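Local structure of ribosome hibernation protein YHBH (Vibrio cholerae serotype O1, 4HEI) at residues A[10-14]-A[15-19]; A[22-25]-A[26-29]; A[68-71]-A[72-76]; A[78-81]-A[82-85]. The protein associates with 100S ribosome dimers in stationary phase and inhibits translation by binding the small ribosomal subunit. One frame throughout, in Å; residues are numbered along the deposited sequence.

Interaction 1: residues A[10-14]-A[15-19]; sequences IDLTD and SMQDY
Met16 folds its side chain back over the loop that leads into helix 14-27 and meets Ile10, Asp11, Leu12 and Thr13. Asp14, the first helical residue, lies at the join: its CB sits 3.3 Å from Ser15 N, and its carboxylate slants across the amide of Gln17, the two planes nearly parallel, with OD1 4.0 Å from Gln17 OE1. Thr13, at the N-cap position, turns OG1 toward the first turn of the helix and accepts Met16 N at 3.2 Å, a capping bond with an N-H...O angle of 158°. Its chi1 of 64° sets OG1 between the backbone N and the carbonyl carbon, the place from which a threonine hydroxyl can reach the amide three residues on. The backbone of the same residue serves as well: Gln17 N donates to Thr13 O at 3.2 Å in a nearly straight bond. Thr13 thus holds two successive amides at the start of the helix, one by its hydroxyl and one by its carbonyl.

The methionine crosses the threonine at about a right angle. Bent at chi3 (-105°), it brings CE to 3.3 Å from Thr13 OG1 and close to the carbonyl of Asp11, while SD meets Ile10 CD1 tip to tip at 3.9 Å. Leu12 adds CD1 on the sulfur at 4.3 Å, and its CG lies across Gln17 CG.

Beyond the turn, Ser15 OG bonds to Tyr71 OH and Met16 also touches Tyr71, so helix 70-91 packs against this end. Ile10 rests on Met70 of that helix and on Val43, and Leu12 and Met16 rest on Leu41 of strand 34-44.

Interaction 2: residues A[22-25]-A[26-29]; sequences SKFD and KLER
With CG of Phe24 anti to its carbonyl carbon (chi1 -82°) and CG of Leu27 anti to its backbone N (chi1 -172°), the two side chains leave the helix side by side and point the same way. Leu27 CD2 comes obliquely to the phenyl ring, 3.8 Å from Phe24 CD1, and this apolar pair forms the buried side of the turn.

The outer side is polar and bridged by water. Glu28 has chi1 at 75°, which lays CG 3.3 Å from Asp25 O and leaves the extended chain beside Asp25. One water donates to Asp25 O at 2.6 Å and to Glu28 OE1, and accepts from Arg29 NE in the plane of the guanidinium. A second water donates to Glu28 OE1 and Asp25 OD1, bridging carboxylate oxygens 4.4 Å apart and probably easing their repulsion. Along the backbone, Leu27 N bonds to Lys23 O and Glu28 N to Phe24 O at 3.0 Å.

This last part of helix 14-27 belongs to a beta-alpha-beta unit with strands 2-8 and 34-44. Phe24 packs on Val37, Val39 and Leu54 of the sheet and on Leu81; Leu27 joins Leu54, Val82 and Leu85, and Lys23 bridges to Asp75.

Interaction 3: residues A[68-71]-A[72-76]; sequences ENMY and AAIDS
The backbone enters helix 70-91 at Asn69, whose extended conformation (phi/psi -116°/127°) gives way to helical angles from Met70 onward, so that its side chain and carbonyl both face the first turn. With CG anti to the backbone N, Asn69 carries OD1 over the helix start, where it accepts Ala72 N at 3.0 Å. The donor lies in the plane of the amide, on a lone pair, and the N-H...O angle is 150°. One residue further along, Ala73 N binds Asn69 O at 2.9 Å, also in the carbonyl plane. This is an asparagine N-cap with the first main-chain bond beside it. The small methyl of Ala72 lies 3.9 Å from Asn69 OD1.

On the buried flank the contacts are apolar. Met70 leaves the helix with its SD 4.2 Å from Ala73 CB and its CG 4.2 Å from Ile74 CD1, while Ile74 N bonds to Met70 O. Met70 also touches Met16. Tyr71 accepts Asp75 N on its carbonyl, and its ring stacks edge-to-face with Tyr19.

The chemistry divides accordingly. Asn69 OD1 serves Ala72 N, which lacks an i-4 helical carbonyl, and Asn69 O takes the first regular helix bond, from Ala73 N. Asn69 N is itself bonded by Asp67 OD1, a second-shell link that probably steadies the capping residue. Asp75 OD2 lies 2.9 Å from Tyr71 O, an acceptor against an acceptor, while OD1 holds the salt bridge to Lys23.

Interaction 4: residues A[78-81]-A[82-85]; sequences VDKL and VRQL
Val82 sets CG2 against Val78 one turn earlier, 3.9 Å from Val78 CG1 and 3.1 Å from Val78 O, on the tightly packed side of this stretch of helix 70-91. Both valines have CG1 anti to the backbone N (chi1 174° in each), and the two side chains cross obliquely. The bond beneath them, Val82 N to Val78 O, is short at 2.8 Å, with the donor nearly in line with the carbonyl. Leu85 N repeats this arrangement on Leu81 O at 2.7 Å, and its CB and CG both lie 3.3 Å from that oxygen. Leu81 and Leu85 are buried: Leu81 packs on Ala52 and Ile61, and Leu85 on Leu54, Val56 and Ile61.

The opposite character belongs to Asp79 and Arg83, which are exposed. Arg83 runs extended from CG to NE back along the helix, and its guanidinium comes obliquely over the preceding turn, NH1 3.5 Å from Asp79 O and close to Lys80 CG. The carboxylate of Asp79 stays apart, its OD2 5.7 Å from Arg83 NH2, so the opposite charges do not close into a salt bridge. Here the backbone bonds are longer, 3.2 Å for Arg83 N to Asp79 O.

Lys80 and Gln84 turn their polar ends to strand 59-67, Lys80 NZ bonding to His64 O and Gln84 NE2 to His62 O. Both histidines bind cobalt(III), so these bonds tie the helix to the main chain of metal-site residues. On the Arg83 side, any attraction between guanidinium and carboxylate acts across a gap, without a direct bond, consistent with a solvent-facing surface.

In the fold
Interactions 1 and 2 occupy the two ends of helix 14-27, and interactions 3 and 4 follow one another along helix 70-91. Two of them are helix starts, capped by a threonine hydroxyl in 10-19 and by an asparagine amide in 68-76; the other two lie further along their helices and have no such cap. Interaction 1 is a surface contact, whereas the others are partly buried, each with an apolar flank turned inward. The helices meet in two zones: mixed where interaction 1 touches interaction 3, with hydroxyls, tyrosine rings and Ile10 on Met70, and apolar where interaction 2 packs on interaction 4, one phenyl ring among aliphatic side chains. Lys23 and Asp75 link 2 to 3.

Interaction 1: residues A[10-14]-A[15-19]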
loop_
_atom_site.group_PDB
_atom_site.type_symbol
_atom_site.label_atom_id
_atom_site.label_comp_id
_atom_site.label_asym_id
_atom_site.label_seq_id
_atom_site.Cartn_x
_atom_site.Cartn_y
_atom_site.Cartn_z
ATOM N N ILE A 10 0.019 6.326 -15.735
ATOM C CA ILE A 10 -1.000 5.292 -15.663
ATOM C C ILE A 10 -2.391 5.903 -15.628
ATOM O O ILE A 10 -2.570 7.062 -15.243
ATOM C CB ILE A 10 -0.814 4.432 -14.392
ATOM C CG1 ILE A 10 -1.797 3.255 -14.400
ATOM C CG2 ILE A 10 -1.039 5.289 -13.149
ATOM C CD1 ILE A 10 -1.697 2.367 -13.173
ATOM N N ASP A 11 -3.381 5.119 -16.041
ATOM C CA ASP A 11 -4.755 5.587 -16.012
ATOM C C ASP A 11 -5.323 5.175 -14.665
ATOM O O ASP A 11 -5.885 4.090 -14.527
ATOM C CB ASP A 11 -5.571 4.957 -17.144
ATOM C CG ASP A 11 -7.049 5.298 -17.053
ATOM O OD1 ASP A 11 -7.375 6.363 -16.493
ATOM O OD2 ASP A 11 -7.879 4.510 -17.550
ATOM N N LEU A 12 -5.142 6.033 -13.668
ATOM C CA LEU A 12 -5.640 5.764 -12.323
ATOM C C LEU A 12 -7.171 5.768 -12.356
ATOM O O LEU A 12 -7.789 6.804 -12.592
ATOM C CB LEU A 12 -5.122 6.835 -11.358
ATOM C CG LEU A 12 -5.351 6.653 -9.855
ATOM C CD1 LEU A 12 -4.679 5.375 -9.374
ATOM C CD2 LEU A 12 -4.779 7.857 -9.117
ATOM N N THR A 13 -7.774 4.606 -12.130
ATOM C CA THR A 13 -9.228 4.475 -12.155
ATOM C C THR A 13 -9.828 4.457 -10.759
ATOM O O THR A 13 -9.126 4.235 -9.772
ATOM C CB THR A 13 -9.659 3.174 -12.858
ATOM O OG1 THR A 13 -9.182 2.051 -12.110
ATOM C CG2 THR A 13 -9.085 3.109 -14.266
ATOM N N ASP A 14 -11.133 4.687 -10.674
ATOM C CA ASP A 14 -11.801 4.674 -9.381
ATOM C C ASP A 14 -11.788 3.267 -8.809
ATOM O O ASP A 14 -11.828 3.089 -7.594
ATOM C CB ASP A 14 -13.238 5.173 -9.511
ATOM C CG ASP A 14 -13.306 6.644 -9.852
ATOM O OD1 ASP A 14 -12.668 7.443 -9.134
ATOM O OD2 ASP A 14 -13.993 6.999 -10.832
ATOM N N SER A 15 -11.731 2.270 -9.688
ATOM C CA SER A 15 -11.689 0.883 -9.244
ATOM C C SER A 15 -10.387 0.629 -8.494
ATOM O O SER A 15 -10.384 -0.029 -7.457
ATOM C CB SER A 15 -11.791 -0.076 -10.433
ATOM O OG SER A 15 -11.626 -1.418 -10.002
ATOM N N MET A 16 -9.279 1.140 -9.026
ATOM C CA MET A 16 -7.992 0.968 -8.371
ATOM C C MET A 16 -8.041 1.629 -7.005
ATOM O O MET A 16 -7.674 1.025 -5.998
ATOM C CB MET A 16 -6.864 1.601 -9.194
ATOM C CG MET A 16 -6.231 0.672 -10.209
ATOM S SD MET A 16 -5.027 1.545 -11.231
ATOM C CE MET A 16 -5.946 1.710 -12.741
ATOM N N GLN A 17 -8.500 2.872 -6.972
ATOM C CA GLN A 17 -8.580 3.592 -5.715
ATOM C C GLN A 17 -9.513 2.891 -4.740
ATOM O O GLN A 17 -9.181 2.742 -3.564
ATOM C CB GLN A 17 -9.014 5.039 -5.960
ATOM C CG GLN A 17 -7.929 5.842 -6.665
ATOM C CD GLN A 17 -8.230 7.324 -6.740
ATOM O OE1 GLN A 17 -8.976 7.777 -7.605
ATOM N NE2 GLN A 17 -7.653 8.088 -5.822
ATOM N N ASP A 18 -10.670 2.446 -5.227
ATOM C CA ASP A 18 -11.617 1.741 -4.365
ATOM C C ASP A 18 -10.966 0.479 -3.806
ATOM O O ASP A 18 -11.088 0.176 -2.614
ATOM C CB ASP A 18 -12.884 1.356 -5.138
ATOM C CG ASP A 18 -13.735 2.559 -5.509
ATOM O OD1 ASP A 18 -13.612 3.607 -4.845
ATOM O OD2 ASP A 18 -14.542 2.451 -6.457
ATOM N N TYR A 19 -10.273 -0.251 -4.671
ATOM C CA TYR A 19 -9.606 -1.479 -4.263
ATOM C C TYR A 19 -8.553 -1.190 -3.201
ATOM O O TYR A 19 -8.477 -1.884 -2.186
ATOM C CB TYR A 19 -8.945 -2.151 -5.473
ATOM C CG TYR A 19 -8.379 -3.513 -5.170
ATOM C CD1 TYR A 19 -9.220 -4.588 -4.889
ATOM C CD2 TYR A 19 -7.003 -3.729 -5.147
ATOM C CE1 TYR A 19 -8.705 -5.841 -4.595
ATOM C CE2 TYR A 19 -6.479 -4.977 -4.851
ATOM C CZ TYR A 19 -7.336 -6.027 -4.576
ATOM O OH TYR A 19 -6.826 -7.263 -4.282
#

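Interaction 2: residues A[22-25]-A[26-29]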
loop_
_atom_site.group_PDB
_atom_site.type_symbol
_atom_site.label_atom_id
_atom_site.label_comp_id
_atom_site.label_asym_id
_atom_site.label_seq_id
_atom_site.Cartn_x
_atom_site.Cartn_y
_atom_site.Cartn_z
ATOM N N SER A 22 -10.144 -0.503 -0.008
ATOM C CA SER A 22 -10.667 -1.746 0.540
ATOM C C SER A 22 -9.584 -2.495 1.321
ATOM O O SER A 22 -9.799 -2.908 2.467
ATOM C CB SER A 22 -11.198 -2.626 -0.597
ATOM O OG SER A 22 -11.715 -3.843 -0.093
ATOM N N LYS A 23 -8.418 -2.659 0.703
ATOM C CA LYS A 23 -7.302 -3.363 1.333
ATOM C C LYS A 23 -6.849 -2.701 2.637
ATOM O O LYS A 23 -6.568 -3.386 3.620
ATOM C CB LYS A 23 -6.111 -3.435 0.368
ATOM C CG LYS A 23 -6.434 -4.048 -0.987
ATOM C CD LYS A 23 -6.753 -5.533 -0.888
ATOM C CE LYS A 23 -5.523 -6.332 -0.501
ATOM N NZ LYS A 23 -5.761 -7.796 -0.592
ATOM N N PHE A 24 -6.770 -1.373 2.646
ATOM C CA PHE A 24 -6.336 -0.653 3.835
ATOM C C PHE A 24 -7.389 -0.606 4.937
ATOM O O PHE A 24 -7.052 -0.562 6.120
ATOM C CB PHE A 24 -5.854 0.746 3.451
ATOM C CG PHE A 24 -4.440 0.760 2.948
ATOM C CD1 PHE A 24 -3.374 0.777 3.845
ATOM C CD2 PHE A 24 -4.168 0.684 1.588
ATOM C CE1 PHE A 24 -2.057 0.714 3.390
ATOM C CE2 PHE A 24 -2.857 0.618 1.124
ATOM C CZ PHE A 24 -1.798 0.633 2.028
ATOM N N ASP A 25 -8.663 -0.669 4.563
ATOM C CA ASP A 25 -9.710 -0.695 5.576
ATOM C C ASP A 25 -9.626 -2.019 6.345
ATOM O O ASP A 25 -9.899 -2.061 7.542
ATOM C CB ASP A 25 -11.100 -0.537 4.950
ATOM C CG ASP A 25 -11.435 0.908 4.646
ATOM O OD1 ASP A 25 -10.744 1.800 5.177
ATOM O OD2 ASP A 25 -12.400 1.154 3.893
ATOM N N LYS A 26 -9.243 -3.097 5.668
ATOM C CA LYS A 26 -9.125 -4.385 6.342
ATOM C C LYS A 26 -7.910 -4.360 7.257
ATOM O O LYS A 26 -7.958 -4.800 8.410
ATOM C CB LYS A 26 -8.965 -5.518 5.327
ATOM C CG LYS A 26 -10.182 -5.758 4.449
ATOM C CD LYS A 26 -9.984 -6.995 3.585
ATOM C CE LYS A 26 -11.220 -7.305 2.765
ATOM N NZ LYS A 26 -12.408 -7.526 3.635
ATOM N N LEU A 27 -6.822 -3.822 6.722
ATOM C CA LEU A 27 -5.557 -3.711 7.428
ATOM C C LEU A 27 -5.629 -2.955 8.758
ATOM O O LEU A 27 -5.047 -3.386 9.757
ATOM C CB LEU A 27 -4.542 -3.022 6.511
ATOM C CG LEU A 27 -3.092 -2.981 6.980
ATOM C CD1 LEU A 27 -2.540 -4.400 6.983
ATOM C CD2 LEU A 27 -2.272 -2.099 6.052
ATOM N N GLU A 28 -6.340 -1.831 8.782
ATOM C CA GLU A 28 -6.417 -1.030 9.996
ATOM C C GLU A 28 -7.084 -1.742 11.173
ATOM O O GLU A 28 -6.981 -1.293 12.318
ATOM C CB GLU A 28 -7.131 0.304 9.726
ATOM C CG GLU A 28 -8.636 0.207 9.564
ATOM C CD GLU A 28 -9.328 1.570 9.642
ATOM O OE1 GLU A 28 -10.573 1.615 9.530
ATOM O OE2 GLU A 28 -8.629 2.591 9.821
ATOM N N ARG A 29 -7.770 -2.850 10.903
ATOM C CA ARG A 29 -8.425 -3.586 11.983
ATOM C C ARG A 29 -7.407 -4.361 12.818
ATOM O O ARG A 29 -7.653 -4.671 13.979
ATOM C CB ARG A 29 -9.471 -4.546 11.418
ATOM C CG ARG A 29 -10.640 -3.871 10.732
ATOM C CD ARG A 29 -11.376 -2.935 11.675
ATOM N NE ARG A 29 -12.553 -2.366 11.032
ATOM C CZ ARG A 29 -13.757 -2.366 11.583
ATOM N NH1 ARG A 29 -13.920 -2.899 12.789
ATOM N NH2 ARG A 29 -14.791 -1.861 10.922
HETATM O O HOH W 1 -11.829 -0.877 8.837
HETATM O O HOH W 2 -11.636 3.155 7.577
#

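Interaction 3: residues A[68-71]-A[72-76]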
loop_
_atom_site.group_PDB
_atom_site.type_symbol
_atom_site.label_atom_id
_atom_site.label_comp_id
_atom_site.label_asym_id
_atom_site.label_seq_id
_atom_site.Cartn_x
_atom_site.Cartn_y
_atom_site.Cartn_z
ATOM N N GLU A 68 2.626 -7.875 -13.700
ATOM C CA GLU A 68 2.151 -7.512 -15.026
ATOM C C GLU A 68 0.746 -6.932 -14.857
ATOM O O GLU A 68 0.269 -6.186 -15.712
ATOM C CB GLU A 68 2.134 -8.730 -15.961
ATOM C CG GLU A 68 3.500 -9.046 -16.579
ATOM C CD GLU A 68 3.471 -10.232 -17.526
ATOM O OE1 GLU A 68 2.613 -10.255 -18.434
ATOM O OE2 GLU A 68 4.318 -11.141 -17.371
ATOM N N ASN A 69 0.095 -7.269 -13.740
ATOM C CA ASN A 69 -1.250 -6.761 -13.447
ATOM C C ASN A 69 -1.207 -5.876 -12.192
ATOM O O ASN A 69 -0.718 -6.294 -11.151
ATOM C CB ASN A 69 -2.223 -7.926 -13.232
ATOM C CG ASN A 69 -3.627 -7.460 -12.895
ATOM O OD1 ASN A 69 -3.946 -7.195 -11.737
ATOM N ND2 ASN A 69 -4.467 -7.342 -13.914
ATOM N N MET A 70 -1.728 -4.658 -12.299
ATOM C CA MET A 70 -1.709 -3.712 -11.181
ATOM C C MET A 70 -2.430 -4.184 -9.922
ATOM O O MET A 70 -1.951 -3.975 -8.813
ATOM C CB MET A 70 -2.276 -2.360 -11.623
ATOM C CG MET A 70 -2.189 -1.267 -10.556
ATOM S SD MET A 70 -0.491 -0.982 -9.977
ATOM C CE MET A 70 0.117 0.047 -11.278
ATOM N N TYR A 71 -3.579 -4.826 -10.080
ATOM C CA TYR A 71 -4.305 -5.296 -8.910
ATOM C C TYR A 71 -3.512 -6.375 -8.193
ATOM O O TYR A 71 -3.512 -6.445 -6.964
ATOM C CB TYR A 71 -5.689 -5.797 -9.325
ATOM C CG TYR A 71 -6.610 -4.670 -9.731
ATOM C CD1 TYR A 71 -7.389 -4.004 -8.787
ATOM C CD2 TYR A 71 -6.676 -4.248 -11.056
ATOM C CE1 TYR A 71 -8.212 -2.950 -9.147
ATOM C CE2 TYR A 71 -7.499 -3.190 -11.432
ATOM C CZ TYR A 71 -8.265 -2.546 -10.475
ATOM O OH TYR A 71 -9.077 -1.505 -10.844
ATOM N N ALA A 72 -2.818 -7.212 -8.959
ATOM C CA ALA A 72 -1.994 -8.263 -8.376
ATOM C C ALA A 72 -0.800 -7.596 -7.686
ATOM O O ALA A 72 -0.321 -8.066 -6.654
ATOM C CB ALA A 72 -1.508 -9.214 -9.464
ATOM N N ALA A 73 -0.321 -6.503 -8.270
ATOM C CA ALA A 73 0.803 -5.768 -7.692
ATOM C C ALA A 73 0.391 -5.229 -6.322
ATOM O O ALA A 73 1.138 -5.334 -5.348
ATOM C CB ALA A 73 1.209 -4.617 -8.611
ATOM N N ILE A 74 -0.807 -4.659 -6.253
ATOM C CA ILE A 74 -1.309 -4.116 -5.000
ATOM C C ILE A 74 -1.452 -5.213 -3.952
ATOM O O ILE A 74 -1.119 -5.011 -2.789
ATOM C CB ILE A 74 -2.661 -3.405 -5.213
ATOM C CG1 ILE A 74 -2.446 -2.172 -6.099
ATOM C CG2 ILE A 74 -3.265 -2.998 -3.873
ATOM C CD1 ILE A 74 -3.725 -1.594 -6.659
ATOM N N ASP A 75 -1.950 -6.381 -4.354
ATOM C CA ASP A 75 -2.093 -7.476 -3.399
ATOM C C ASP A 75 -0.747 -7.896 -2.854
ATOM O O ASP A 75 -0.618 -8.193 -1.670
ATOM C CB ASP A 75 -2.761 -8.684 -4.049
ATOM C CG ASP A 75 -4.218 -8.459 -4.308
ATOM O OD1 ASP A 75 -4.934 -8.122 -3.343
ATOM O OD2 ASP A 75 -4.645 -8.620 -5.469
ATOM N N SER A 76 0.257 -7.947 -3.725
ATOM C CA SER A 76 1.594 -8.330 -3.286
ATOM C C SER A 76 2.152 -7.270 -2.344
ATOM O O SER A 76 2.810 -7.598 -1.350
ATOM C CB SER A 76 2.528 -8.496 -4.487
ATOM O OG SER A 76 2.102 -9.579 -5.295
#

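Interaction 4: residues A[78-81]-A[82-85]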
loop_
_atom_site.group_PDB
_atom_site.type_symbol
_atom_site.label_atom_id
_atom_site.label_comp_id
_atom_site.label_asym_id
_atom_site.label_seq_id
_atom_site.Cartn_x
_atom_site.Cartn_y
_atom_site.Cartn_z
ATOM N N VAL A 78 0.489 -5.236 -0.310
ATOM C CA VAL A 78 -0.142 -5.363 0.993
ATOM C C VAL A 78 0.444 -6.528 1.789
ATOM O O VAL A 78 0.671 -6.406 2.992
ATOM C CB VAL A 78 -1.667 -5.521 0.854
ATOM C CG1 VAL A 78 -2.298 -5.810 2.211
ATOM C CG2 VAL A 78 -2.243 -4.243 0.270
ATOM N N ASP A 79 0.699 -7.648 1.125
ATOM C CA ASP A 79 1.287 -8.783 1.823
ATOM C C ASP A 79 2.639 -8.400 2.419
ATOM O O ASP A 79 2.974 -8.832 3.520
ATOM C CB ASP A 79 1.443 -9.989 0.890
ATOM C CG ASP A 79 0.127 -10.714 0.653
ATOM O OD1 ASP A 79 -0.658 -10.834 1.613
ATOM O OD2 ASP A 79 -0.121 -11.176 -0.481
ATOM N N LYS A 80 3.409 -7.582 1.704
ATOM C CA LYS A 80 4.711 -7.147 2.209
ATOM C C LYS A 80 4.533 -6.200 3.399
ATOM O O LYS A 80 5.259 -6.287 4.388
ATOM C CB LYS A 80 5.513 -6.433 1.117
ATOM C CG LYS A 80 5.923 -7.306 -0.054
ATOM C CD LYS A 80 6.893 -6.559 -0.966
ATOM C CE LYS A 80 7.264 -7.386 -2.184
ATOM N NZ LYS A 80 8.281 -6.690 -3.024
ATOM N N LEU A 81 3.563 -5.294 3.295
ATOM C CA LEU A 81 3.299 -4.339 4.367
ATOM C C LEU A 81 2.829 -5.057 5.630
ATOM O O LEU A 81 3.259 -4.733 6.731
ATOM C CB LEU A 81 2.233 -3.326 3.926
ATOM C CG LEU A 81 2.592 -2.407 2.754
ATOM C CD1 LEU A 81 1.378 -1.564 2.390
ATOM C CD2 LEU A 81 3.766 -1.514 3.140
ATOM N N VAL A 82 1.948 -6.040 5.462
ATOM C CA VAL A 82 1.435 -6.801 6.599
ATOM C C VAL A 82 2.572 -7.507 7.338
ATOM O O VAL A 82 2.604 -7.507 8.569
ATOM C CB VAL A 82 0.385 -7.851 6.150
ATOM C CG1 VAL A 82 -0.022 -8.731 7.331
ATOM C CG2 VAL A 82 -0.837 -7.151 5.590
ATOM N N ARG A 83 3.508 -8.103 6.597
ATOM C CA ARG A 83 4.646 -8.786 7.219
ATOM C C ARG A 83 5.423 -7.796 8.070
ATOM O O ARG A 83 5.755 -8.072 9.224
ATOM C CB ARG A 83 5.601 -9.365 6.167
ATOM C CG ARG A 83 5.014 -10.443 5.282
ATOM C CD ARG A 83 6.118 -11.318 4.688
ATOM N NE ARG A 83 5.583 -12.294 3.745
ATOM C CZ ARG A 83 5.274 -12.026 2.480
ATOM N NH1 ARG A 83 5.455 -10.806 1.991
ATOM N NH2 ARG A 83 4.769 -12.977 1.705
ATOM N N GLN A 84 5.719 -6.635 7.496
ATOM C CA GLN A 84 6.464 -5.616 8.220
ATOM C C GLN A 84 5.679 -5.049 9.401
ATOM O O GLN A 84 6.256 -4.736 10.440
ATOM C CB GLN A 84 6.871 -4.488 7.274
ATOM C CG GLN A 84 7.845 -4.922 6.195
ATOM C CD GLN A 84 8.287 -3.766 5.320
ATOM O OE1 GLN A 84 8.846 -2.780 5.804
ATOM N NE2 GLN A 84 8.037 -3.883 4.023
ATOM N N LEU A 85 4.366 -4.906 9.237
ATOM C CA LEU A 85 3.523 -4.390 10.313
ATOM C C LEU A 85 3.464 -5.365 11.487
ATOM O O LEU A 85 3.458 -4.951 12.650
ATOM C CB LEU A 85 2.111 -4.111 9.791
ATOM C CG LEU A 85 1.949 -2.808 8.999
ATOM C CD1 LEU A 85 0.609 -2.822 8.260
ATOM C CD2 LEU A 85 2.040 -1.614 9.942
#